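Local coordinates for protein polyketide synthase PksJ (Bacillus subtilis subsp. subtilis, PDB 4J1Q) that probably reduces alpha- and beta-keto groups of polyketide intermediates stereoselectively with NADPH, as a ketoreductase domain of the bacillaene assembly line, at residues A[110-115]-A[128-133]. Residues are numbered along the deposited sequence; the frame is centred on the assembly and turned at random.
Sequences IQAIVP and GLFKTA
The ring of F130 reaches from helix 126-136 onto I110 and A112 of strand 108-115, within a beta-alpha-beta unit that strand 140-147 completes. This unit is consistent with the structural subdomain of polyketide ketoreductases, a truncated Rossmann-like fold; the NADPH pocket is formed by later residues, between 209 and 391. The two segments meet through this one aromatic side chain, and no hydrogen bond links them. With CG anti to its own carbonyl carbon (chi1 -85°), F130 extends toward the strand and places its outer ring atoms against it: CE2 lies 3.7 Å from A112 CB, and CZ lies 3.8 Å from I110 CG2. Both aliphatic groups approach the ring obliquely. I92 of helix 81-98 and A142 of strand 140-147 also touch F130, adding apolar neighbours to this buried contact. The packing is confined to these three buried residues; one residue on, K131 is partly exposed, its NZ making weak hydrogen bonds to S127 and Q171. T132 touches A349 and A352 of helix 349-370, and its OG1 is hydrogen-bonded to N345 N. Within the helix, G128 O accepts two bonds from T132, whose N and OG1 arrive from opposite faces of the carbonyl plane, OG1 at 3.3 Å from G128 O.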
loop_
_atom_site.group_PDB
_atom_site.type_symbol
_atom_site.label_atom_id
_atom_site.label_comp_id
_atom_site.label_asym_id
_atom_site.label_seq_id
_atom_site.Cartn_x
_atom_site.Cartn_y
_atom_site.Cartn_z
ATOM N N ILE A 110 -15.024 0.519 -15.357
ATOM C CA ILE A 110 -15.404 0.121 -14.009
ATOM C C ILE A 110 -15.233 1.288 -13.061
ATOM O O ILE A 110 -14.192 1.941 -13.062
ATOM C CB ILE A 110 -14.556 -1.043 -13.479
ATOM C CG1 ILE A 110 -14.225 -2.010 -14.603
ATOM C CG2 ILE A 110 -15.273 -1.751 -12.336
ATOM C CD1 ILE A 110 -13.400 -3.187 -14.140
ATOM N N GLN A 111 -16.243 1.508 -12.227
ATOM C CA GLN A 111 -16.176 2.506 -11.186
ATOM C C GLN A 111 -16.455 1.847 -9.851
ATOM O O GLN A 111 -17.495 1.179 -9.672
ATOM C CB GLN A 111 -17.207 3.599 -11.423
ATOM C CG GLN A 111 -17.186 4.161 -12.832
ATOM C CD GLN A 111 -18.192 5.282 -13.015
ATOM O OE1 GLN A 111 -19.395 5.066 -12.876
ATOM N NE2 GLN A 111 -17.703 6.490 -13.284
ATOM N N ALA A 112 -15.529 2.037 -8.918
ATOM C CA ALA A 112 -15.691 1.493 -7.583
ATOM C C ALA A 112 -16.183 2.586 -6.685
ATOM O O ALA A 112 -15.661 3.712 -6.701
ATOM C CB ALA A 112 -14.385 0.929 -7.060
ATOM N N ILE A 113 -17.238 2.276 -5.942
ATOM C CA ILE A 113 -17.787 3.243 -5.020
ATOM C C ILE A 113 -17.410 2.852 -3.615
ATOM O O ILE A 113 -17.724 1.760 -3.159
ATOM C CB ILE A 113 -19.308 3.376 -5.166
ATOM C CG1 ILE A 113 -19.699 3.324 -6.644
ATOM C CG2 ILE A 113 -19.775 4.676 -4.563
ATOM C CD1 ILE A 113 -19.163 4.444 -7.513
ATOM N N VAL A 114 -16.571 3.679 -3.020
ATOM C CA VAL A 114 -16.091 3.445 -1.672
ATOM C C VAL A 114 -16.650 4.583 -0.827
ATOM O O VAL A 114 -16.449 5.767 -1.159
ATOM C CB VAL A 114 -14.540 3.440 -1.622
ATOM C CG1 VAL A 114 -14.013 2.972 -0.257
ATOM C CG2 VAL A 114 -13.988 2.589 -2.756
ATOM N N PRO A 115 -17.431 4.227 0.203
ATOM C CA PRO A 115 -17.865 5.201 1.175
ATOM C C PRO A 115 -16.802 5.398 2.243
ATOM O O PRO A 115 -16.380 4.431 2.871
ATOM C CB PRO A 115 -19.120 4.553 1.769
ATOM C CG PRO A 115 -18.854 3.085 1.680
ATOM C CD PRO A 115 -17.933 2.873 0.505
ATOM N N GLY A 128 -4.916 0.281 -6.212
ATOM C CA GLY A 128 -3.743 -0.473 -6.668
ATOM C C GLY A 128 -4.101 -1.500 -7.725
ATOM O O GLY A 128 -3.413 -1.628 -8.748
ATOM N N LEU A 129 -5.163 -2.265 -7.470
ATOM C CA LEU A 129 -5.637 -3.254 -8.436
ATOM C C LEU A 129 -6.086 -2.601 -9.772
ATOM O O LEU A 129 -5.752 -3.104 -10.856
ATOM C CB LEU A 129 -6.756 -4.135 -7.833
ATOM C CG LEU A 129 -7.436 -5.283 -8.618
ATOM C CD1 LEU A 129 -6.500 -6.209 -9.351
ATOM C CD2 LEU A 129 -8.275 -6.133 -7.695
ATOM N N PHE A 130 -6.833 -1.501 -9.683
ATOM C CA PHE A 130 -7.386 -0.809 -10.892
ATOM C C PHE A 130 -6.292 -0.233 -11.812
ATOM O O PHE A 130 -6.320 -0.430 -13.031
ATOM C CB PHE A 130 -8.351 0.304 -10.460
ATOM C CG PHE A 130 -9.755 -0.197 -10.207
ATOM C CD1 PHE A 130 -10.014 -1.567 -10.137
ATOM C CD2 PHE A 130 -10.822 0.681 -10.132
ATOM C CE1 PHE A 130 -11.307 -2.049 -9.982
ATOM C CE2 PHE A 130 -12.113 0.205 -9.947
ATOM C CZ PHE A 130 -12.362 -1.166 -9.904
ATOM N N LYS A 131 -5.268 0.358 -11.207
ATOM C CA LYS A 131 -4.118 0.826 -11.954
ATOM C C LYS A 131 -3.350 -0.286 -12.661
ATOM O O LYS A 131 -2.980 -0.136 -13.823
ATOM C CB LYS A 131 -3.184 1.611 -11.038
ATOM C CG LYS A 131 -3.853 2.860 -10.502
ATOM C CD LYS A 131 -2.819 3.800 -9.901
ATOM C CE LYS A 131 -3.312 5.243 -10.019
ATOM N NZ LYS A 131 -4.198 5.565 -8.877
ATOM N N THR A 132 -3.171 -1.428 -12.003
ATOM C CA THR A 132 -2.528 -2.556 -12.674
ATOM C C THR A 132 -3.403 -3.083 -13.800
ATOM O O THR A 132 -2.945 -3.206 -14.918
ATOM C CB THR A 132 -2.172 -3.681 -11.694
ATOM O OG1 THR A 132 -1.284 -3.152 -10.693
ATOM C CG2 THR A 132 -1.486 -4.873 -12.434
ATOM N N ALA A 133 -4.682 -3.305 -13.517
ATOM C CA ALA A 133 -5.640 -3.712 -14.545
ATOM C C ALA A 133 -5.589 -2.828 -15.808
ATOM O O ALA A 133 -5.631 -3.357 -16.928
ATOM C CB ALA A 133 -7.055 -3.750 -13.974
#